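Local coordinates for CheC, inhibitor of MCP methylation / FliN fusion protein (Thermotoga maritima, PDB 4HYN) that belongs to the CheC phosphatase family and, as a flagellar rotor protein, probably dephosphorylates the chemotaxis response regulator CheY, at residues Asp10-Ile15 and Asp186-Met191; Ile37-Val42 and Ala163-Glu168; Glu45-Val50 and Thr149-Val154; Gly71-Val76 and Phe179-Ser184. All coordinates share one frame; numbering follows the deposited sequence.

Interactions 2 and 4 are strand pairings in the same six-stranded antiparallel sheet, and strands 161-171 and 177-184, neighbours in it, tie them together. The centre of interaction 4 lies about 5 Å from that of the chain, and this contact pairs inner strands; interaction 2 takes in the outermost strand 35-46, is only partly buried, and puts threonine and glutamate on one face. Interactions 1 and 3 are buried side-chain packings that cover the sheet from opposite faces: helices lie over Val165 and Ile183, whereas Phe151 and Val154 rest on Val182. Backbone hydrogen bonds thus set the register of interactions 2 and 4, while shape and apolar surface carry interactions 1 and 3.

Interaction 1 of 4, residues Asp10-Ile15 and Asp186-Met191; sequences DMIGEI and DLVKKM
Two helices cross over one face of the antiparallel sheet of this CheC-like fold, Met11, Ile12 and Ile15 of helix 6-30 meeting Val188 and Met191 of the C-terminal helix 185-200. The axes of the two short segments pass 10.8 Å apart at 78°, nearly perpendicular, so the contact is a compact patch, and long or branched side chains bridge the gap. Both methionines are selenomethionines in this crystal, with SE in place of sulfur. Met11 leaves its helix with CG anti to the backbone N (chi1 168°), then bends at its last torsion and lays its end against the other backbone: CE is 3.6 Å from Val188 O, and SE is 3.7 Å from Met191 O. The same methyl touches the base of the other methionine, Met11 CE lying 3.7 Å from Met191 CB. Next along the helix, Ile12 crosses Val188 at about a right angle, its CD1 3.6 Å from Val188 CG2. Met191 also bends at its end, so that its CE closes on Ile15 CD1 at 3.5 Å and on Ile15 CG1 at 3.7 Å. Around this patch Phe195 packs on Met11 and Ile15, Leu124 of helix 103-128 packs on Ile15 and Met191, and Ile183 of the sheet touches Ile12 and Val188. Every side chain that touches is apolar and buried, so the two helices are held here by shape and the exclusion of water, the unbranched methionines bending to fit between stiffer isoleucine and valine branches.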
loop_
_atom_site.group_PDB
_atom_site.type_symbol
_atom_site.label_atom_id
_atom_site.label_comp_id
_atom_site.label_asym_id
_atom_site.label_seq_id
_atom_site.Cartn_x
_atom_site.Cartn_y
_atom_site.Cartn_z
ATOM N N ASP A 10 6.194 -0.370 15.155
ATOM C CA ASP A 10 6.863 -1.665 14.988
ATOM C C ASP A 10 5.874 -2.724 14.483
ATOM O O ASP A 10 6.238 -3.594 13.694
ATOM C CB ASP A 10 7.516 -2.135 16.295
ATOM C CG ASP A 10 8.900 -1.520 16.523
ATOM O OD1 ASP A 10 9.750 -1.586 15.603
ATOM O OD2 ASP A 10 9.146 -0.991 17.634
HETATM N N MSE A 11 4.630 -2.648 14.944
HETATM C CA MSE A 11 3.611 -3.586 14.497
HETATM C C MSE A 11 3.356 -3.374 13.004
HETATM O O MSE A 11 3.229 -4.342 12.251
HETATM C CB MSE A 11 2.302 -3.393 15.262
HETATM C CG MSE A 11 1.142 -4.152 14.640
HETATM SE SE MSE A 11 -0.591 -3.510 15.181
HETATM C CE MSE A 11 -0.652 -1.888 14.129
ATOM N N ILE A 12 3.276 -2.103 12.597
ATOM C CA ILE A 12 3.052 -1.728 11.204
ATOM C C ILE A 12 4.082 -2.406 10.308
ATOM O O ILE A 12 3.743 -2.945 9.252
ATOM C CB ILE A 12 3.192 -0.194 10.992
ATOM C CG1 ILE A 12 2.035 0.563 11.646
ATOM C CG2 ILE A 12 3.274 0.133 9.513
ATOM C CD1 ILE A 12 0.671 0.097 11.200
ATOM N N GLY A 13 5.345 -2.348 10.730
ATOM C CA GLY A 13 6.412 -2.953 9.959
ATOM C C GLY A 13 6.314 -4.465 9.912
ATOM O O GLY A 13 6.484 -5.078 8.859
ATOM N N GLU A 14 6.015 -5.063 11.057
ATOM C CA GLU A 14 5.906 -6.504 11.159
ATOM C C GLU A 14 4.739 -7.073 10.362
ATOM O O GLU A 14 4.934 -7.969 9.539
ATOM C CB GLU A 14 5.863 -6.911 12.628
ATOM C CG GLU A 14 7.151 -6.524 13.360
ATOM C CD GLU A 14 7.154 -6.866 14.838
ATOM O OE1 GLU A 14 8.139 -7.483 15.295
ATOM O OE2 GLU A 14 6.191 -6.508 15.548
ATOM N N ILE A 15 3.540 -6.533 10.560
ATOM C CA ILE A 15 2.384 -7.019 9.817
ATOM C C ILE A 15 2.544 -6.653 8.329
ATOM O O ILE A 15 2.084 -7.378 7.452
ATOM C CB ILE A 15 1.022 -6.503 10.410
ATOM C CG1 ILE A 15 0.787 -5.030 10.082
ATOM C CG2 ILE A 15 0.965 -6.722 11.923
ATOM C CD1 ILE A 15 0.050 -4.812 8.772
ATOM N N ASP A 186 -5.914 6.253 13.233
ATOM C CA ASP A 186 -7.110 5.687 13.856
ATOM C C ASP A 186 -7.159 4.188 13.591
ATOM O O ASP A 186 -7.437 3.402 14.492
ATOM C CB ASP A 186 -8.363 6.316 13.261
ATOM C CG ASP A 186 -9.038 7.272 14.203
ATOM O OD1 ASP A 186 -10.261 7.106 14.404
ATOM O OD2 ASP A 186 -8.365 8.191 14.726
ATOM N N LEU A 187 -6.922 3.818 12.334
ATOM C CA LEU A 187 -6.912 2.428 11.910
ATOM C C LEU A 187 -5.759 1.654 12.569
ATOM O O LEU A 187 -5.926 0.500 12.949
ATOM C CB LEU A 187 -6.759 2.357 10.396
ATOM C CG LEU A 187 -7.250 1.062 9.757
ATOM C CD1 LEU A 187 -8.758 1.164 9.546
ATOM C CD2 LEU A 187 -6.548 0.831 8.438
ATOM N N VAL A 188 -4.595 2.295 12.684
ATOM C CA VAL A 188 -3.416 1.685 13.299
ATOM C C VAL A 188 -3.687 1.333 14.764
ATOM O O VAL A 188 -3.350 0.232 15.214
ATOM C CB VAL A 188 -2.189 2.620 13.205
ATOM C CG1 VAL A 188 -1.036 2.096 14.062
ATOM C CG2 VAL A 188 -1.752 2.742 11.767
ATOM N N LYS A 189 -4.309 2.265 15.490
ATOM C CA LYS A 189 -4.652 2.063 16.902
ATOM C C LYS A 189 -5.633 0.894 17.025
ATOM O O LYS A 189 -5.564 0.096 17.961
ATOM C CB LYS A 189 -5.293 3.332 17.490
ATOM C CG LYS A 189 -5.467 3.284 19.001
ATOM C CD LYS A 189 -6.873 3.671 19.473
ATOM C CE LYS A 189 -7.004 5.174 19.704
ATOM N NZ LYS A 189 -8.330 5.555 20.287
ATOM N N LYS A 190 -6.538 0.799 16.058
ATOM C CA LYS A 190 -7.539 -0.258 16.027
ATOM C C LYS A 190 -6.852 -1.610 15.790
ATOM O O LYS A 190 -7.181 -2.598 16.441
ATOM C CB LYS A 190 -8.565 0.024 14.929
ATOM C CG LYS A 190 -10.000 -0.284 15.302
ATOM C CD LYS A 190 -10.190 -1.744 15.681
ATOM C CE LYS A 190 -10.431 -1.885 17.176
ATOM N NZ LYS A 190 -10.232 -3.279 17.675
HETATM N N MSE A 191 -5.902 -1.643 14.857
HETATM C CA MSE A 191 -5.154 -2.863 14.564
HETATM C C MSE A 191 -4.317 -3.266 15.778
HETATM O O MSE A 191 -4.106 -4.442 16.023
HETATM C CB MSE A 191 -4.224 -2.661 13.367
HETATM C CG MSE A 191 -4.912 -2.437 12.035
HETATM SE SE MSE A 191 -3.593 -2.027 10.663
HETATM C CE MSE A 191 -2.516 -3.615 10.853
#

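Interaction 2 of 4, residues Ile37-Val42 and Ala163-Glu168; sequences ITVPTV and AVVEFE
Ile37 opens the pairing of outer strand 35-46 with strand 161-171 in the antiparallel sheet, its CG2 lying 3.7 Å from Phe167 CD1 on the side covered by helix 6-30. Thr38 follows in a hydrogen-bonded pair with Glu168: Thr38 N gives to Glu168 O at 3.0 Å, and Glu168 N returns a bond to Thr38 O at 2.7 Å. Their polar side chains suit the more exposed face. Val39 is beta-branched and uses both branches. CG1, anti to the backbone N (chi1 -169°), meets Val165 CG1 at 3.4 Å, while CG2 lies beside the Phe167 ring, 3.4 Å from CE1.

Between the Thr38-Glu168 and Val42-Val165 pairs strand 35-46 spends three residues, Val39 to Thr41, against Glu166 and Phe167, a bulge-like irregularity. Pro40 has no N-H to offer and near-helical backbone angles (-68°/-32°), both fitting for this irregular step; its CG rests 4.0 Å from Glu168 CB. Beyond this irregular step, Thr41 O accepts Glu166 N at 3.0 Å, from a donor well above the carbonyl plane. The extended Glu166 side chain crosses Thr41 at a slant, and Thr41 OG1 makes a weak hydrogen bond to Glu166 OE2. Val42 then regains regular register, in a non-hydrogen-bonded pair with Val165 on the face next to Ile12, where Val42 CG2 lies 4.4 Å from Val165 CG1.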
loop_
_atom_site.group_PDB
_atom_site.type_symbol
_atom_site.label_atom_id
_atom_site.label_comp_id
_atom_site.label_asym_id
_atom_site.label_seq_id
_atom_site.Cartn_x
_atom_site.Cartn_y
_atom_site.Cartn_z
ATOM N N ILE A 37 9.756 -8.316 -0.539
ATOM C CA ILE A 37 9.357 -7.012 -0.045
ATOM C C ILE A 37 9.834 -6.755 1.383
ATOM O O ILE A 37 9.870 -7.656 2.215
ATOM C CB ILE A 37 7.830 -6.799 -0.210
ATOM C CG1 ILE A 37 7.525 -6.489 -1.680
ATOM C CG2 ILE A 37 7.335 -5.665 0.669
ATOM C CD1 ILE A 37 6.061 -6.247 -1.982
ATOM N N THR A 38 10.253 -5.521 1.627
ATOM C CA THR A 38 10.755 -5.087 2.925
ATOM C C THR A 38 10.088 -3.756 3.287
ATOM O O THR A 38 9.561 -3.072 2.417
ATOM C CB THR A 38 12.309 -4.960 2.859
ATOM O OG1 THR A 38 12.898 -6.234 3.140
ATOM C CG2 THR A 38 12.858 -3.911 3.825
ATOM N N VAL A 39 10.066 -3.426 4.575
ATOM C CA VAL A 39 9.466 -2.180 5.056
ATOM C C VAL A 39 10.502 -1.361 5.826
ATOM O O VAL A 39 10.531 -1.380 7.062
ATOM C CB VAL A 39 8.273 -2.451 5.993
ATOM C CG1 VAL A 39 7.521 -1.168 6.234
ATOM C CG2 VAL A 39 7.364 -3.514 5.418
ATOM N N PRO A 40 11.337 -0.591 5.109
ATOM C CA PRO A 40 12.380 0.232 5.741
ATOM C C PRO A 40 11.880 1.402 6.581
ATOM O O PRO A 40 12.488 1.751 7.588
ATOM C CB PRO A 40 13.188 0.754 4.545
ATOM C CG PRO A 40 12.844 -0.209 3.417
ATOM C CD PRO A 40 11.386 -0.455 3.645
ATOM N N THR A 41 10.748 1.976 6.200
ATOM C CA THR A 41 10.248 3.146 6.899
ATOM C C THR A 41 8.772 3.142 7.297
ATOM O O THR A 41 7.941 2.519 6.641
ATOM C CB THR A 41 10.563 4.400 6.034
ATOM O OG1 THR A 41 11.971 4.662 6.081
ATOM C CG2 THR A 41 9.816 5.615 6.508
ATOM N N VAL A 42 8.493 3.780 8.436
ATOM C CA VAL A 42 7.143 3.963 8.975
ATOM C C VAL A 42 7.179 5.369 9.577
ATOM O O VAL A 42 7.871 5.626 10.562
ATOM C CB VAL A 42 6.762 2.929 10.067
ATOM C CG1 VAL A 42 5.329 3.181 10.534
ATOM C CG2 VAL A 42 6.880 1.515 9.526
ATOM N N ALA A 163 -0.250 7.323 8.951
ATOM C CA ALA A 163 1.010 6.597 8.906
ATOM C C ALA A 163 1.368 6.378 7.444
ATOM O O ALA A 163 0.537 5.911 6.649
ATOM C CB ALA A 163 0.898 5.270 9.619
ATOM N N VAL A 164 2.581 6.787 7.081
ATOM C CA VAL A 164 3.071 6.618 5.724
ATOM C C VAL A 164 4.098 5.502 5.795
ATOM O O VAL A 164 5.148 5.639 6.423
ATOM C CB VAL A 164 3.681 7.928 5.157
ATOM C CG1 VAL A 164 4.260 7.691 3.768
ATOM C CG2 VAL A 164 2.609 9.023 5.082
ATOM N N VAL A 165 3.746 4.366 5.207
ATOM C CA VAL A 165 4.609 3.193 5.205
ATOM C C VAL A 165 5.349 3.001 3.885
ATOM O O VAL A 165 4.740 3.012 2.810
ATOM C CB VAL A 165 3.789 1.921 5.501
ATOM C CG1 VAL A 165 4.720 0.748 5.763
ATOM C CG2 VAL A 165 2.832 2.162 6.687
ATOM N N GLU A 166 6.665 2.817 3.976
ATOM C CA GLU A 166 7.492 2.605 2.796
ATOM C C GLU A 166 7.783 1.125 2.559
ATOM O O GLU A 166 8.206 0.411 3.470
ATOM C CB GLU A 166 8.811 3.359 2.917
ATOM C CG GLU A 166 9.732 3.174 1.707
ATOM C CD GLU A 166 11.133 3.736 1.908
ATOM O OE1 GLU A 166 12.055 3.245 1.225
ATOM O OE2 GLU A 166 11.322 4.662 2.733
ATOM N N PHE A 167 7.550 0.671 1.331
ATOM C CA PHE A 167 7.819 -0.713 0.961
ATOM C C PHE A 167 8.905 -0.771 -0.097
ATOM O O PHE A 167 8.855 -0.039 -1.081
ATOM C CB PHE A 167 6.563 -1.383 0.406
ATOM C CG PHE A 167 5.541 -1.704 1.443
ATOM C CD1 PHE A 167 5.741 -2.757 2.328
ATOM C CD2 PHE A 167 4.373 -0.949 1.547
ATOM C CE1 PHE A 167 4.789 -3.055 3.302
ATOM C CE2 PHE A 167 3.418 -1.237 2.514
ATOM C CZ PHE A 167 3.622 -2.290 3.394
ATOM N N GLU A 168 9.911 -1.607 0.123
ATOM C CA GLU A 168 10.963 -1.764 -0.869
ATOM C C GLU A 168 10.692 -3.083 -1.600
ATOM O O GLU A 168 10.531 -4.128 -0.967
ATOM C CB GLU A 168 12.351 -1.791 -0.231
ATOM C CG GLU A 168 13.448 -1.636 -1.273
ATOM C CD GLU A 168 14.827 -1.960 -0.748
ATOM O OE1 GLU A 168 15.496 -1.039 -0.229
ATOM O OE2 GLU A 168 15.250 -3.133 -0.878
#

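Interaction 3 of 4, residues Glu45-Val50 and Thr149-Val154; sequences EKMKNV and TQFPPV
The backbone from Met47 to Val50 coils through helical angles as strand 35-46 ends, and it faces the extended Phe151-Pro152 run, the CA atoms of Val50 and Phe151 being 7.2 Å apart. An inverse gamma turn centred on Pro153, closed by Val154 N to Pro152 O at 2.8 Å, bends that run back toward the sheet. Val50 sets CG1 over the middle of the Phe151 ring, 3.5 Å from the centroid and only 3° off the ring normal, a CH-pi contact. Pro152 CD lies against the opposite face nearer the rim, and Val154 CG2 sits at the edge in the ring plane. Met47, kinked twice along its chain to bring its selenomethionine end to the loop, slants across beside the base of Phe151: CE is 3.7 Å from Pro152 O, and SE is 4.3 Å from Val154 CB. Replacing Phe151 by an alanine would probably open a gap between Val50 and Pro152 and take from Val74, Val76 and Val182 the ring that packs on them. The flat aromatic suits a layer between aliphatic groups. Here a proline-containing loop packs Phe151 and Val154 over the valine-lined face of the antiparallel sheet of this CheC-like fold.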
loop_
_atom_site.group_PDB
_atom_site.type_symbol
_atom_site.label_atom_id
_atom_site.label_comp_id
_atom_site.label_asym_id
_atom_site.label_seq_id
_atom_site.Cartn_x
_atom_site.Cartn_y
_atom_site.Cartn_z
ATOM N N GLU A 45 2.477 11.226 10.183
ATOM C CA GLU A 45 2.327 12.500 9.501
ATOM C C GLU A 45 0.937 13.100 9.680
ATOM O O GLU A 45 -0.049 12.375 9.758
ATOM C CB GLU A 45 2.564 12.256 8.004
ATOM C CG GLU A 45 2.813 13.483 7.161
ATOM C CD GLU A 45 4.243 13.968 7.263
ATOM O OE1 GLU A 45 5.095 13.440 6.519
ATOM O OE2 GLU A 45 4.518 14.869 8.082
ATOM N N LYS A 46 0.867 14.424 9.792
ATOM C CA LYS A 46 -0.430 15.089 9.876
ATOM C C LYS A 46 -1.023 14.950 8.469
ATOM O O LYS A 46 -0.291 15.012 7.481
ATOM C CB LYS A 46 -0.274 16.579 10.176
ATOM C CG LYS A 46 -0.026 16.982 11.608
ATOM C CD LYS A 46 0.041 18.505 11.638
ATOM C CE LYS A 46 0.351 19.089 13.000
ATOM N NZ LYS A 46 0.472 20.587 12.907
HETATM N N MSE A 47 -2.337 14.771 8.386
HETATM C CA MSE A 47 -3.033 14.628 7.105
HETATM C C MSE A 47 -2.761 15.781 6.130
HETATM O O MSE A 47 -2.594 15.550 4.932
HETATM C CB MSE A 47 -4.540 14.512 7.353
HETATM C CG MSE A 47 -5.423 14.404 6.110
HETATM SE SE MSE A 47 -5.311 12.722 5.129
HETATM C CE MSE A 47 -4.877 13.443 3.393
ATOM N N LYS A 48 -2.682 17.007 6.646
ATOM C CA LYS A 48 -2.449 18.173 5.801
ATOM C C LYS A 48 -1.100 18.187 5.101
ATOM O O LYS A 48 -0.933 18.898 4.112
ATOM C CB LYS A 48 -2.620 19.478 6.591
ATOM C CG LYS A 48 -1.505 19.760 7.592
ATOM C CD LYS A 48 -1.690 21.112 8.266
ATOM C CE LYS A 48 -0.620 21.339 9.322
ATOM N NZ LYS A 48 -0.856 22.584 10.119
ATOM N N ASN A 49 -0.144 17.406 5.599
ATOM C CA ASN A 49 1.184 17.373 4.995
ATOM C C ASN A 49 1.456 16.195 4.071
ATOM O O ASN A 49 2.499 16.164 3.419
ATOM C CB ASN A 49 2.279 17.416 6.067
ATOM C CG ASN A 49 2.287 18.719 6.869
ATOM O OD1 ASN A 49 2.594 18.714 8.063
ATOM N ND2 ASN A 49 1.963 19.835 6.215
ATOM N N VAL A 50 0.531 15.241 3.987
ATOM C CA VAL A 50 0.751 14.065 3.142
ATOM C C VAL A 50 1.028 14.367 1.668
ATOM O O VAL A 50 2.013 13.875 1.108
ATOM C CB VAL A 50 -0.405 13.054 3.256
ATOM C CG1 VAL A 50 -0.216 11.914 2.265
ATOM C CG2 VAL A 50 -0.465 12.502 4.660
ATOM N N THR A 149 -5.299 19.524 -6.625
ATOM C CA THR A 149 -5.574 18.142 -6.257
ATOM C C THR A 149 -5.408 17.895 -4.767
ATOM O O THR A 149 -4.639 18.571 -4.086
ATOM C CB THR A 149 -4.696 17.149 -7.041
ATOM O OG1 THR A 149 -3.313 17.437 -6.808
ATOM C CG2 THR A 149 -5.002 17.222 -8.534
ATOM N N GLN A 150 -6.176 16.948 -4.252
ATOM C CA GLN A 150 -6.100 16.614 -2.840
ATOM C C GLN A 150 -5.844 15.118 -2.656
ATOM O O GLN A 150 -6.364 14.287 -3.406
ATOM C CB GLN A 150 -7.396 17.030 -2.129
ATOM C CG GLN A 150 -7.671 18.538 -2.179
ATOM C CD GLN A 150 -9.061 18.917 -1.672
ATOM O OE1 GLN A 150 -9.607 19.965 -2.040
ATOM N NE2 GLN A 150 -9.642 18.064 -0.825
ATOM N N PHE A 151 -5.006 14.775 -1.688
ATOM C CA PHE A 151 -4.739 13.374 -1.412
ATOM C C PHE A 151 -6.056 12.749 -0.890
ATOM O O PHE A 151 -6.849 13.429 -0.216
ATOM C CB PHE A 151 -3.632 13.266 -0.353
ATOM C CG PHE A 151 -3.007 11.908 -0.265
ATOM C CD1 PHE A 151 -3.514 10.946 0.601
ATOM C CD2 PHE A 151 -1.916 11.582 -1.059
ATOM C CE1 PHE A 151 -2.942 9.676 0.672
ATOM C CE2 PHE A 151 -1.342 10.323 -0.994
ATOM C CZ PHE A 151 -1.858 9.368 -0.125
ATOM N N PRO A 152 -6.345 11.479 -1.256
ATOM C CA PRO A 152 -7.575 10.818 -0.795
ATOM C C PRO A 152 -7.768 10.999 0.723
ATOM O O PRO A 152 -6.801 10.976 1.492
ATOM C CB PRO A 152 -7.329 9.365 -1.174
ATOM C CG PRO A 152 -6.595 9.493 -2.462
ATOM C CD PRO A 152 -5.581 10.583 -2.149
ATOM N N PRO A 153 -9.021 11.180 1.171
ATOM C CA PRO A 153 -9.315 11.375 2.598
ATOM C C PRO A 153 -9.104 10.176 3.544
ATOM O O PRO A 153 -10.058 9.589 4.068
ATOM C CB PRO A 153 -10.765 11.856 2.577
ATOM C CG PRO A 153 -11.357 11.026 1.437
ATOM C CD PRO A 153 -10.260 11.090 0.370
ATOM N N VAL A 154 -7.845 9.831 3.772
ATOM C CA VAL A 154 -7.502 8.745 4.684
ATOM C C VAL A 154 -8.013 9.137 6.082
ATOM O O VAL A 154 -8.441 8.304 6.875
ATOM C CB VAL A 154 -5.979 8.538 4.701
ATOM C CG1 VAL A 154 -5.599 7.442 5.673
ATOM C CG2 VAL A 154 -5.499 8.190 3.294
#

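Interaction 4 of 4, residues Gly71-Val76 and Phe179-Ser184; sequences GLNVLV and FYQVIS
Tyr180 O receives the backbone N of Val76 at 2.7 Å, and Leu75 CA adds a CA-H...O contact to the same oxygen. These contacts belong to the pairing of strands 71-78 and 177-184, inner neighbours in the antiparallel sheet. Tyr180 N answers to Val76 O, and Val74 pairs likewise with Val182; these beta-branched valines, well suited to a strand, share the face covered by Phe151. The other face, next to helix 103-128, holds a diagonal amide pair. Asn73 swings CG anti to its N (chi1 -178°) and gives an ND2 hydrogen to Gln181 OE1 at 3.1 Å, tilted 34° from the plane of the Gln181 side-chain carbonyl; the amide planes stand 51° apart. Exchanging Asn73 for a leucine would probably leave Gln181 OE1 without this donor and its amide more able to turn. Leu75 CD2 touches Gln181 CB at 3.7 Å and reaches the edge of the Phe179 ring; Leu75 also packs on Met113 and Met117 of that helix, apolar on apolar. Where direct pairing stops, Ser184 caps helix 185-200, and one water bridges the strands, donating to Leu72 O at 2.6 Å and accepting from Ser184 N at 2.9 Å.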
loop_
_atom_site.group_PDB
_atom_site.type_symbol
_atom_site.label_atom_id
_atom_site.label_comp_id
_atom_site.label_asym_id
_atom_site.label_seq_id
_atom_site.Cartn_x
_atom_site.Cartn_y
_atom_site.Cartn_z
ATOM N N GLY A 71 -12.004 1.983 7.161
ATOM C CA GLY A 71 -11.149 3.077 6.769
ATOM C C GLY A 71 -10.599 2.929 5.373
ATOM O O GLY A 71 -10.772 1.894 4.712
ATOM N N LEU A 72 -9.929 3.988 4.932
ATOM C CA LEU A 72 -9.334 4.037 3.616
ATOM C C LEU A 72 -7.871 3.598 3.671
ATOM O O LEU A 72 -7.129 3.978 4.569
ATOM C CB LEU A 72 -9.456 5.453 3.058
ATOM C CG LEU A 72 -9.153 5.650 1.581
ATOM C CD1 LEU A 72 -10.161 4.892 0.720
ATOM C CD2 LEU A 72 -9.195 7.131 1.285
ATOM N N ASN A 73 -7.487 2.765 2.713
ATOM C CA ASN A 73 -6.135 2.236 2.608
ATOM C C ASN A 73 -5.658 2.664 1.218
ATOM O O ASN A 73 -6.214 2.247 0.200
ATOM C CB ASN A 73 -6.177 0.705 2.750
ATOM C CG ASN A 73 -4.794 0.049 2.705
ATOM O OD1 ASN A 73 -4.688 -1.179 2.760
ATOM N ND2 ASN A 73 -3.742 0.851 2.603
ATOM N N VAL A 74 -4.624 3.497 1.193
ATOM C CA VAL A 74 -4.096 4.035 -0.049
ATOM C C VAL A 74 -2.678 3.611 -0.388
ATOM O O VAL A 74 -1.793 3.635 0.465
ATOM C CB VAL A 74 -4.142 5.587 -0.016
ATOM C CG1 VAL A 74 -3.503 6.182 -1.270
ATOM C CG2 VAL A 74 -5.578 6.063 0.127
ATOM N N LEU A 75 -2.478 3.231 -1.649
ATOM C CA LEU A 75 -1.167 2.846 -2.160
ATOM C C LEU A 75 -0.759 3.892 -3.192
ATOM O O LEU A 75 -1.553 4.252 -4.067
ATOM C CB LEU A 75 -1.208 1.471 -2.828
ATOM C CG LEU A 75 -1.290 0.217 -1.959
ATOM C CD1 LEU A 75 -1.076 -1.001 -2.847
ATOM C CD2 LEU A 75 -0.223 0.268 -0.873
ATOM N N VAL A 76 0.466 4.388 -3.075
ATOM C CA VAL A 76 0.976 5.400 -3.992
ATOM C C VAL A 76 2.159 4.842 -4.773
ATOM O O VAL A 76 3.219 4.563 -4.209
ATOM C CB VAL A 76 1.399 6.696 -3.235
ATOM C CG1 VAL A 76 1.866 7.769 -4.222
ATOM C CG2 VAL A 76 0.235 7.217 -2.407
ATOM N N PHE A 179 7.293 1.848 -3.165
ATOM C CA PHE A 179 5.977 2.466 -3.188
ATOM C C PHE A 179 5.557 2.753 -1.753
ATOM O O PHE A 179 6.198 2.296 -0.811
ATOM C CB PHE A 179 4.936 1.607 -3.921
ATOM C CG PHE A 179 4.764 0.226 -3.363
ATOM C CD1 PHE A 179 3.725 -0.059 -2.479
ATOM C CD2 PHE A 179 5.608 -0.811 -3.767
ATOM C CE1 PHE A 179 3.524 -1.356 -2.006
ATOM C CE2 PHE A 179 5.415 -2.112 -3.298
ATOM C CZ PHE A 179 4.368 -2.387 -2.414
ATOM N N TYR A 180 4.475 3.503 -1.592
ATOM C CA TYR A 180 4.013 3.879 -0.271
ATOM C C TYR A 180 2.558 3.574 0.011
ATOM O O TYR A 180 1.711 3.528 -0.885
ATOM C CB TYR A 180 4.274 5.376 -0.020
ATOM C CG TYR A 180 5.730 5.771 -0.140
ATOM C CD1 TYR A 180 6.572 5.746 0.971
ATOM C CD2 TYR A 180 6.277 6.116 -1.376
ATOM C CE1 TYR A 180 7.928 6.049 0.853
ATOM C CE2 TYR A 180 7.628 6.416 -1.507
ATOM C CZ TYR A 180 8.451 6.381 -0.388
ATOM O OH TYR A 180 9.795 6.668 -0.517
ATOM N N GLN A 181 2.294 3.368 1.290
ATOM C CA GLN A 181 0.968 3.093 1.783
ATOM C C GLN A 181 0.687 4.125 2.866
ATOM O O GLN A 181 1.588 4.514 3.610
ATOM C CB GLN A 181 0.897 1.682 2.383
ATOM C CG GLN A 181 -0.277 1.483 3.336
ATOM C CD GLN A 181 -0.385 0.066 3.857
ATOM O OE1 GLN A 181 -1.190 -0.723 3.368
ATOM N NE2 GLN A 181 0.409 -0.257 4.871
ATOM N N VAL A 182 -0.538 4.636 2.885
ATOM C CA VAL A 182 -0.924 5.585 3.904
ATOM C C VAL A 182 -2.289 5.198 4.481
ATOM O O VAL A 182 -3.248 4.938 3.750
ATOM C CB VAL A 182 -0.786 7.082 3.440
ATOM C CG1 VAL A 182 -0.452 7.171 1.974
ATOM C CG2 VAL A 182 -2.013 7.913 3.805
ATOM N N ILE A 183 -2.283 4.951 5.788
ATOM C CA ILE A 183 -3.480 4.573 6.537
ATOM C C ILE A 183 -3.605 5.521 7.712
ATOM O O ILE A 183 -2.599 6.078 8.166
ATOM C CB ILE A 183 -3.411 3.127 7.079
ATOM C CG1 ILE A 183 -1.982 2.780 7.518
ATOM C CG2 ILE A 183 -3.959 2.154 6.050
ATOM C CD1 ILE A 183 -1.837 1.409 8.192
ATOM N N SER A 184 -4.828 5.711 8.204
ATOM C CA SER A 184 -5.037 6.618 9.326
ATOM C C SER A 184 -4.457 6.064 10.633
ATOM O O SER A 184 -4.332 4.847 10.814
ATOM C CB SER A 184 -6.526 6.942 9.496
ATOM O OG SER A 184 -7.185 5.970 10.289
HETATM O O HOH W 1 -7.224 4.492 7.097
#